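Local coordinates for protein PlaB phospholipase (Legionella pneumophila, PDB 6ZTI) that acts as a phospholipase of the alpha/beta hydrolase class, whose activity is controlled by NAD(H)-mediated assembly into tetramers, at residues 36-41 with 286-291; 343-348 with 358-363; 381-384 with 390-393. One frame throughout, in Å; residues are numbered along the deposited sequence.

How the contacts relate
Contact 1 comes first along the chain and contacts 2 and 3 follow in series. Contact 1 joins helices 35-44 and 286-296 beside the parallel sheet, and it lies away from the nucleotide sites. Its centre is about 42 Å from that of contact 2 and about 37 Å from that of contact 3, on the opposite side of the chain's centre. Contacts 2 and 3 are neighbours, with centres about 9 Å apart. Both belong to the later mixed sheet, where strands 340-349 and 390-396 are adjacent, and both touch the same thio-NAD. One part of the chain therefore builds the hydrolase-type core, and another binds the nucleotide at a subunit boundary.

Contact 1 of 3, residues 36-41 with 286-291; sequences PQWLEN and PTAIWI
Trp38 and Ala288 join two helices that pack on the parallel sheet of the alpha/beta hydrolase fold. Trp38 is on helix 35-44 and Ala288 is on helix 286-296. The tight part of the contact is small. CB of Ala288 lies over one face of the indole, 4.2 Å from the centroid of the six-membered ring of Trp38 and 27° off its normal, a CH-pi contact. A chi1 of -175° swings the indole of Trp38 away from the backbone N and across to the other helix. Met279 and Ala282 in a loop also touch this side chain. The second pair is looser. CD2 of Leu39 comes only to 4.5 Å from CG2 of Ile291. Both are buried and also touch the sheet: Leu39 touches Ile55, and Ile291 touches Ile127 and Leu129. The outer side is different. Ile289 is exposed and points away from helix 35-44. Gln37 and Glu40 are partly exposed and pack on Leu474 of the second subunit. The whole contact is apolar and buries 141 Å². Its closest approach is made by one corner of the indole, where CZ3 of Trp38 is 3.7 Å from CB of Ala288.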
# COMPACT_ATOMS: atom_id res chain seq x y z
N PRO B 36 -41.72 5.49 -19.54
CA PRO B 36 -41.74 5.15 -20.98
C PRO B 36 -43.13 4.87 -21.51
O PRO B 36 -43.52 5.41 -22.56
CB PRO B 36 -40.83 3.92 -21.06
CG PRO B 36 -39.91 4.06 -19.87
CD PRO B 36 -40.77 4.65 -18.79
N GLN B 37 -43.90 4.02 -20.83
CA GLN B 37 -45.28 3.76 -21.24
C GLN B 37 -46.11 5.04 -21.24
O GLN B 37 -46.98 5.23 -22.10
CB GLN B 37 -45.91 2.71 -20.32
CG GLN B 37 -45.37 1.29 -20.56
CD GLN B 37 -45.19 0.46 -19.28
OE1 GLN B 37 -45.20 0.99 -18.16
NE2 GLN B 37 -45.02 -0.85 -19.45
N TRP B 38 -45.86 5.94 -20.28
CA TRP B 38 -46.64 7.18 -20.22
C TRP B 38 -46.31 8.10 -21.38
O TRP B 38 -47.22 8.71 -21.96
CB TRP B 38 -46.39 7.88 -18.89
CG TRP B 38 -47.25 9.11 -18.69
CD1 TRP B 38 -48.56 9.14 -18.35
CD2 TRP B 38 -46.83 10.48 -18.82
NE1 TRP B 38 -49.00 10.44 -18.26
CE2 TRP B 38 -47.96 11.28 -18.55
CE3 TRP B 38 -45.63 11.10 -19.15
CZ2 TRP B 38 -47.91 12.67 -18.59
CZ3 TRP B 38 -45.58 12.48 -19.19
CH2 TRP B 38 -46.72 13.25 -18.91
N LEU B 39 -45.03 8.23 -21.74
CA LEU B 39 -44.66 9.03 -22.91
C LEU B 39 -45.30 8.48 -24.17
O LEU B 39 -45.67 9.25 -25.07
CB LEU B 39 -43.14 9.07 -23.07
CG LEU B 39 -42.33 9.89 -22.07
CD1 LEU B 39 -40.86 9.81 -22.42
CD2 LEU B 39 -42.78 11.33 -22.05
N GLU B 40 -45.42 7.16 -24.26
CA GLU B 40 -46.09 6.56 -25.41
C GLU B 40 -47.52 7.06 -25.53
O GLU B 40 -47.99 7.39 -26.63
CB GLU B 40 -46.06 5.04 -25.27
CG GLU B 40 -46.37 4.28 -26.55
CD GLU B 40 -46.42 2.79 -26.32
OE1 GLU B 40 -47.20 2.35 -25.44
OE2 GLU B 40 -45.67 2.05 -27.00
N ASN B 41 -48.24 7.15 -24.40
CA ASN B 41 -49.63 7.59 -24.46
C ASN B 41 -49.73 9.09 -24.72
O ASN B 41 -50.66 9.54 -25.39
CB ASN B 41 -50.35 7.20 -23.18
CG ASN B 41 -50.47 5.69 -23.01
OD1 ASN B 41 -49.55 4.94 -23.36
ND2 ASN B 41 -51.60 5.24 -22.47
N PRO B 286 -43.85 15.93 -10.89
CA PRO B 286 -43.00 17.00 -11.44
C PRO B 286 -42.07 16.53 -12.54
O PRO B 286 -41.92 17.23 -13.54
CB PRO B 286 -42.21 17.50 -10.22
CG PRO B 286 -43.01 17.07 -9.04
CD PRO B 286 -43.69 15.80 -9.43
N THR B 287 -41.43 15.37 -12.38
CA THR B 287 -40.49 14.90 -13.39
C THR B 287 -41.19 14.73 -14.74
O THR B 287 -40.71 15.21 -15.77
CB THR B 287 -39.87 13.56 -12.97
OG1 THR B 287 -39.31 13.68 -11.66
CG2 THR B 287 -38.77 13.16 -13.94
N ALA B 288 -42.32 14.03 -14.74
CA ALA B 288 -43.03 13.77 -15.99
C ALA B 288 -43.49 15.08 -16.64
O ALA B 288 -43.35 15.26 -17.86
CB ALA B 288 -44.23 12.86 -15.73
N ILE B 289 -44.02 15.99 -15.84
CA ILE B 289 -44.54 17.25 -16.37
C ILE B 289 -43.42 18.07 -17.00
O ILE B 289 -43.61 18.66 -18.07
CB ILE B 289 -45.25 18.04 -15.25
CG1 ILE B 289 -46.60 17.38 -14.90
CG2 ILE B 289 -45.46 19.50 -15.68
CD1 ILE B 289 -47.10 17.75 -13.51
N TRP B 290 -42.26 18.12 -16.36
CA TRP B 290 -41.20 18.96 -16.91
C TRP B 290 -40.42 18.27 -18.01
O TRP B 290 -39.87 18.95 -18.88
CB TRP B 290 -40.28 19.43 -15.78
CG TRP B 290 -40.95 20.51 -15.00
CD1 TRP B 290 -41.52 20.40 -13.77
CD2 TRP B 290 -41.18 21.85 -15.43
NE1 TRP B 290 -42.07 21.60 -13.40
CE2 TRP B 290 -41.88 22.51 -14.40
CE3 TRP B 290 -40.85 22.57 -16.59
CZ2 TRP B 290 -42.25 23.85 -14.49
CZ3 TRP B 290 -41.23 23.89 -16.68
CH2 TRP B 290 -41.92 24.52 -15.63
N ILE B 291 -40.37 16.93 -18.01
CA ILE B 291 -39.79 16.22 -19.16
C ILE B 291 -40.58 16.53 -20.42
O ILE B 291 -40.00 16.75 -21.49
CB ILE B 291 -39.73 14.70 -18.90
CG1 ILE B 291 -38.53 14.39 -18.01
CG2 ILE B 291 -39.63 13.93 -20.21
CD1 ILE B 291 -38.43 12.95 -17.57

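Contact 2 of 3, residues 343-348 with 358-363; sequences IIFRLI and YDLYLT. With SND (thionicotinamide-adenine-dinucleotide), chain O.
The backbone O of Leu360 accepts a nearly straight hydrogen bond from the adenine amino group of thio-NAD, at 2.8 Å from N6A and with an angle of 174° at the hydrogen. The backbone N of the same residue donates to adenine N1A at 3.0 Å. Two bonds from one residue thus hold the N1-N6 edge of the base, much as a base-pairing partner would. Beside them, O of Tyr358 is 3.2 Å from adenine C2A.

The side chain of Leu360 turns into the protein and meets strand 340-349. CD1 of Leu360 sits over one face of Phe345, 3.6 Å from the ring centroid and 19° off the normal. Its other branch, CD2, reaches the far end of that ring, 3.6 Å from CZ of Phe345. CG2 of Ile343 covers the opposite face, so the ring is held between two aliphatic groups. Phe415 adds an edge-to-face contact. CD2 of Leu347 also packs on CD1 of Leu360, at 4.1 Å, and lies over a face of the Tyr358 ring. The hydroxyl of Tyr358 is bonded to O of Arg388.

The two strands are not paired. Their axes stay 10.5 Å apart at 140°, and the contact between them, within the mixed sheet, is made by side chains, mainly apolar ones. Leu362 O binds N6A of another thio-NAD, and Asp359 and Tyr361 pack on Val208 of the third subunit. The backbone of Leu360 offers one donor and one acceptor, which matches an adenine with unprotonated N1. Recognition of this edge therefore probably depends on main-chain position, which the buried Leu360 side chain helps to fix.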
# COMPACT_ATOMS: atom_id res chain seq x y z
N ILE B 343 -16.49 23.07 -4.57
CA ILE B 343 -15.23 23.50 -5.14
C ILE B 343 -14.39 22.25 -5.36
O ILE B 343 -14.23 21.44 -4.44
CB ILE B 343 -14.49 24.49 -4.23
CG1 ILE B 343 -15.42 25.60 -3.76
CG2 ILE B 343 -13.26 25.06 -4.97
CD1 ILE B 343 -14.72 26.64 -2.89
N ILE B 344 -13.89 22.08 -6.57
CA ILE B 344 -12.94 21.02 -6.88
C ILE B 344 -11.60 21.71 -7.13
O ILE B 344 -11.46 22.45 -8.10
CB ILE B 344 -13.36 20.18 -8.09
CG1 ILE B 344 -14.74 19.57 -7.86
CG2 ILE B 344 -12.34 19.03 -8.35
CD1 ILE B 344 -15.38 19.00 -9.13
N PHE B 345 -10.63 21.48 -6.25
CA PHE B 345 -9.30 22.06 -6.40
C PHE B 345 -8.39 21.08 -7.11
O PHE B 345 -8.37 19.88 -6.81
CB PHE B 345 -8.65 22.43 -5.06
CG PHE B 345 -9.38 23.50 -4.29
CD1 PHE B 345 -9.09 24.83 -4.48
CD2 PHE B 345 -10.30 23.16 -3.32
CE1 PHE B 345 -9.74 25.80 -3.75
CE2 PHE B 345 -10.96 24.12 -2.60
CZ PHE B 345 -10.67 25.43 -2.81
N ARG B 346 -7.63 21.61 -8.06
CA ARG B 346 -6.58 20.88 -8.76
C ARG B 346 -5.29 21.65 -8.55
O ARG B 346 -5.16 22.79 -9.00
CB ARG B 346 -6.90 20.77 -10.24
CG ARG B 346 -5.91 19.91 -10.98
CD ARG B 346 -6.07 20.07 -12.47
NE ARG B 346 -5.30 19.05 -13.19
CZ ARG B 346 -4.92 19.17 -14.45
NH1 ARG B 346 -5.24 20.26 -15.14
NH2 ARG B 346 -4.24 18.19 -15.02
N LEU B 347 -4.34 21.02 -7.87
CA LEU B 347 -3.06 21.63 -7.52
C LEU B 347 -1.95 21.04 -8.36
O LEU B 347 -1.63 19.85 -8.24
CB LEU B 347 -2.77 21.41 -6.04
CG LEU B 347 -2.40 22.59 -5.14
CD1 LEU B 347 -1.65 23.68 -5.90
CD2 LEU B 347 -3.66 23.13 -4.47
N ILE B 348 -1.31 21.88 -9.17
CA ILE B 348 -0.24 21.47 -10.06
C ILE B 348 0.89 22.49 -9.97
O ILE B 348 0.79 23.51 -9.28
CB ILE B 348 -0.72 21.34 -11.52
CG1 ILE B 348 -1.41 22.63 -11.97
CG2 ILE B 348 -1.70 20.16 -11.65
CD1 ILE B 348 -1.73 22.67 -13.45
N TYR B 358 0.42 19.70 0.62
CA TYR B 358 0.01 21.10 0.66
C TYR B 358 -1.08 21.28 1.71
O TYR B 358 -1.82 20.35 2.04
CB TYR B 358 -0.51 21.57 -0.70
CG TYR B 358 -1.70 20.77 -1.12
CD1 TYR B 358 -1.54 19.60 -1.84
CD2 TYR B 358 -2.99 21.16 -0.76
CE1 TYR B 358 -2.64 18.83 -2.20
CE2 TYR B 358 -4.08 20.40 -1.12
CZ TYR B 358 -3.90 19.24 -1.83
OH TYR B 358 -4.98 18.48 -2.19
N ASP B 359 -1.17 22.52 2.21
CA ASP B 359 -2.29 22.99 3.03
C ASP B 359 -3.05 24.05 2.24
O ASP B 359 -2.44 25.01 1.74
CB ASP B 359 -1.80 23.60 4.35
CG ASP B 359 -1.19 22.58 5.29
OD1 ASP B 359 -1.72 21.45 5.40
OD2 ASP B 359 -0.17 22.92 5.93
N LEU B 360 -4.37 23.90 2.16
CA LEU B 360 -5.23 24.81 1.41
C LEU B 360 -6.22 25.48 2.35
O LEU B 360 -6.98 24.80 3.05
CB LEU B 360 -5.97 24.07 0.30
CG LEU B 360 -6.69 24.95 -0.71
CD1 LEU B 360 -6.73 24.25 -2.04
CD2 LEU B 360 -8.11 25.30 -0.22
N TYR B 361 -6.25 26.80 2.31
CA TYR B 361 -7.05 27.61 3.22
C TYR B 361 -8.03 28.46 2.44
O TYR B 361 -7.65 29.12 1.47
CB TYR B 361 -6.19 28.54 4.06
CG TYR B 361 -5.18 27.85 4.92
CD1 TYR B 361 -3.91 27.60 4.45
CD2 TYR B 361 -5.49 27.47 6.22
CE1 TYR B 361 -2.98 26.98 5.24
CE2 TYR B 361 -4.57 26.86 7.01
CZ TYR B 361 -3.31 26.62 6.52
OH TYR B 361 -2.39 25.99 7.31
N LEU B 362 -9.28 28.46 2.88
CA LEU B 362 -10.18 29.56 2.62
C LEU B 362 -9.84 30.72 3.55
O LEU B 362 -9.42 30.52 4.70
CB LEU B 362 -11.63 29.12 2.86
CG LEU B 362 -12.32 28.17 1.87
CD1 LEU B 362 -12.97 28.93 0.73
CD2 LEU B 362 -11.38 27.15 1.33
N THR B 363 -10.01 31.94 3.06
CA THR B 363 -9.75 33.12 3.87
C THR B 363 -10.90 34.11 3.70
O THR B 363 -11.58 34.13 2.68
CB THR B 363 -8.45 33.79 3.48
OG1 THR B 363 -8.53 34.19 2.11
CG2 THR B 363 -7.27 32.84 3.67
PA SND O . -10.11 13.97 5.94
O1A SND O . -11.04 12.97 5.38
O2A SND O . -10.76 15.22 6.52
O5B SND O . -9.01 14.49 4.87
C5B SND O . -8.46 13.52 3.95
C4B SND O . -7.16 14.04 3.38
O4B SND O . -7.38 15.31 2.74
C3B SND O . -6.04 14.27 4.41
O3B SND O . -4.78 13.89 3.86
C2B SND O . -6.14 15.77 4.65
O2B SND O . -4.91 16.34 5.10
C1B SND O . -6.46 16.26 3.25
N9A SND O . -7.10 17.57 3.23
C8A SND O . -8.37 17.87 3.64
N7A SND O . -8.64 19.16 3.65
C5A SND O . -7.46 19.74 3.21
C6A SND O . -7.07 21.08 3.06
N6A SND O . -7.89 22.12 3.26
N1A SND O . -5.80 21.32 2.67
C2A SND O . -5.00 20.29 2.41
N3A SND O . -5.26 18.98 2.50
C4A SND O . -6.51 18.77 2.93
O3 SND O . -9.24 13.33 7.10
PN SND O . -7.97 13.73 7.99
O1N SND O . -7.90 15.20 8.10
O2N SND O . -6.80 12.99 7.47
O5D SND O . -8.48 13.09 9.37
C5D SND O . -8.20 11.71 9.70
C4D SND O . -9.35 11.08 10.48
O4D SND O . -9.72 11.94 11.59
C3D SND O . -10.65 10.86 9.70
O3D SND O . -11.35 9.74 10.25
C2D SND O . -11.40 12.16 9.96
O2D SND O . -12.80 12.03 9.78
C1D SND O . -11.04 12.38 11.43
N1N SND O . -11.10 13.87 11.76
C2N SND O . -10.01 14.60 11.49
C3N SND O . -9.98 15.94 11.82
C7N SND O . -8.74 16.73 11.62
S7N SND O . -8.12 17.68 12.84
N7N SND O . -8.12 16.60 10.46
C4N SND O . -11.09 16.50 12.44
C5N SND O . -12.20 15.72 12.70
C6N SND O . -12.19 14.39 12.35

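Contact 3 of 3, residues 381-384 with 390-393. With SND (thionicotinamide-adenine-dinucleotide), chain O.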
# COMPACT_ATOMS: atom_id res chain seq x y z
N ARG B 381 -15.46 17.68 3.11
CA ARG B 381 -14.28 17.69 2.27
C ARG B 381 -13.89 16.26 1.95
O ARG B 381 -14.07 15.35 2.76
CB ARG B 381 -13.09 18.43 2.93
CG ARG B 381 -12.58 17.77 4.18
CD ARG B 381 -11.69 18.71 4.97
NE ARG B 381 -10.81 18.01 5.89
CZ ARG B 381 -9.91 18.63 6.66
NH1 ARG B 381 -9.78 19.95 6.62
NH2 ARG B 381 -9.12 17.94 7.47
N GLN B 382 -13.33 16.07 0.76
CA GLN B 382 -12.89 14.76 0.31
C GLN B 382 -11.65 14.96 -0.53
O GLN B 382 -11.55 15.94 -1.27
CB GLN B 382 -13.99 14.05 -0.51
CG GLN B 382 -14.10 12.54 -0.26
CD GLN B 382 -15.17 11.83 -1.12
OE1 GLN B 382 -15.05 11.72 -2.34
NE2 GLN B 382 -16.21 11.32 -0.45
N ARG B 383 -10.69 14.06 -0.40
CA ARG B 383 -9.51 14.07 -1.24
C ARG B 383 -9.49 12.80 -2.06
O ARG B 383 -9.68 11.70 -1.52
CB ARG B 383 -8.20 14.20 -0.44
CG ARG B 383 -7.03 14.58 -1.34
CD ARG B 383 -5.74 14.79 -0.55
NE ARG B 383 -5.22 13.55 0.01
CZ ARG B 383 -4.09 13.45 0.70
NH1 ARG B 383 -3.35 14.53 0.91
NH2 ARG B 383 -3.69 12.27 1.16
N ASN B 384 -9.28 12.95 -3.36
CA ASN B 384 -9.32 11.82 -4.27
C ASN B 384 -8.21 10.83 -3.94
O ASN B 384 -7.07 11.21 -3.68
CB ASN B 384 -9.20 12.31 -5.71
CG ASN B 384 -9.45 11.20 -6.73
OD1 ASN B 384 -8.55 10.45 -7.09
ND2 ASN B 384 -10.69 11.10 -7.19
N LYS B 390 -6.17 16.43 -5.84
CA LYS B 390 -7.57 16.73 -6.12
C LYS B 390 -8.34 16.72 -4.81
O LYS B 390 -8.42 15.69 -4.14
CB LYS B 390 -8.15 15.73 -7.12
CG LYS B 390 -7.38 15.67 -8.43
CD LYS B 390 -7.31 17.00 -9.18
CE LYS B 390 -8.65 17.44 -9.69
NZ LYS B 390 -9.19 16.53 -10.73
N LEU B 391 -8.90 17.87 -4.47
CA LEU B 391 -9.51 18.09 -3.16
C LEU B 391 -10.84 18.78 -3.38
O LEU B 391 -10.89 19.82 -4.03
CB LEU B 391 -8.58 18.92 -2.27
CG LEU B 391 -9.11 19.37 -0.91
CD1 LEU B 391 -9.23 18.17 0.02
CD2 LEU B 391 -8.21 20.42 -0.30
N THR B 392 -11.92 18.21 -2.85
CA THR B 392 -13.26 18.75 -3.06
C THR B 392 -13.83 19.24 -1.74
O THR B 392 -13.94 18.47 -0.78
CB THR B 392 -14.17 17.69 -3.70
OG1 THR B 392 -13.66 17.33 -5.00
CG2 THR B 392 -15.56 18.22 -3.87
N TYR B 393 -14.20 20.52 -1.69
CA TYR B 393 -14.90 21.10 -0.56
C TYR B 393 -16.36 21.33 -0.94
O TYR B 393 -16.66 21.72 -2.06
CB TYR B 393 -14.29 22.44 -0.13
CG TYR B 393 -13.33 22.36 1.05
CD1 TYR B 393 -12.14 21.67 0.94
CD2 TYR B 393 -13.61 22.99 2.24
CE1 TYR B 393 -11.26 21.59 2.00
CE2 TYR B 393 -12.73 22.93 3.31
CZ TYR B 393 -11.56 22.24 3.18
OH TYR B 393 -10.68 22.17 4.25
PA SND O . -10.11 13.97 5.94
O1A SND O . -11.04 12.97 5.38
O2A SND O . -10.76 15.22 6.52
O5B SND O . -9.01 14.49 4.87
C5B SND O . -8.46 13.52 3.95
C4B SND O . -7.16 14.04 3.38
O4B SND O . -7.38 15.31 2.74
C3B SND O . -6.04 14.27 4.41
O3B SND O . -4.78 13.89 3.86
C2B SND O . -6.14 15.77 4.65
O2B SND O . -4.91 16.34 5.10
C1B SND O . -6.46 16.26 3.25
N9A SND O . -7.10 17.57 3.23
C8A SND O . -8.37 17.87 3.64
N7A SND O . -8.64 19.16 3.65
C5A SND O . -7.46 19.74 3.21
C6A SND O . -7.07 21.08 3.06
N6A SND O . -7.89 22.12 3.26
N1A SND O . -5.80 21.32 2.67
C2A SND O . -5.00 20.29 2.41
N3A SND O . -5.26 18.98 2.50
C4A SND O . -6.51 18.77 2.93
O3 SND O . -9.24 13.33 7.10
PN SND O . -7.97 13.73 7.99
O1N SND O . -7.90 15.20 8.10
O2N SND O . -6.80 12.99 7.47
O5D SND O . -8.48 13.09 9.37
C5D SND O . -8.20 11.71 9.70
C4D SND O . -9.35 11.08 10.48
O4D SND O . -9.72 11.94 11.59
C3D SND O . -10.65 10.86 9.70
O3D SND O . -11.35 9.74 10.25
C2D SND O . -11.40 12.16 9.96
O2D SND O . -12.80 12.03 9.78
C1D SND O . -11.04 12.38 11.43
N1N SND O . -11.10 13.87 11.76
C2N SND O . -10.01 14.60 11.49
C3N SND O . -9.98 15.94 11.82
C7N SND O . -8.74 16.73 11.62
S7N SND O . -8.12 17.68 12.84
N7N SND O . -8.12 16.60 10.46
C4N SND O . -11.09 16.50 12.44
C5N SND O . -12.20 15.72 12.70
C6N SND O . -12.19 14.39 12.35
O HOH W 1 -11.56 15.37 -4.32
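Arg381 and Tyr393 lie side by side and point the same way, across a non-hydrogen-bonded pair of an antiparallel hairpin. CB of Arg381 rests over one face of the phenol, 4.0 Å from the ring centroid of Tyr393, a CH-pi contact. Next, CG comes near the phosphate oxygen O2A of thio-NAD. CD of Arg381 packs on the adenine, 3.4 Å from N7A. The chain is extended from CG onward and carries NE to O2A at 2.9 Å, in the guanidinium plane. At CZ the flat group has N7A over one face. NH1 makes a weak hydrogen bond to OH of Tyr393 at 3.4 Å. NH2 donates to O1N of the second phosphate at 3.1 Å, weakly to O2A, and to O of Val208 in the third subunit. One arginine so spans both phosphates, the base and a subunit boundary. Its charge probably offsets part of the diphosphate's.

OH of Tyr393 is also gripped by adenine N6A, at 3.0 Å, and by N3A of another thio-NAD. Leu391 adds an apolar floor, its CD2 3.6 Å from C6A of the adenine. The guanidinium of Arg383 places a face against the ribose oxygen O3B.

Main-chain bonds hold the hairpin. Gln382 and Thr392 are bonded both ways, and Thr392 N to Gln382 O, at 2.8 Å, is almost straight. Asn384 N binds Lys390 O near the turn. Gln382 starts out on the sheet face opposite Arg381; its end leads away, and NE2 bonds to Ala137 O and Tyr211 OH. Strand 390-396 lies between strands 378-383 and 340-349, and Lys390 NZ bonds to Gly169 O, just before helix 171-180.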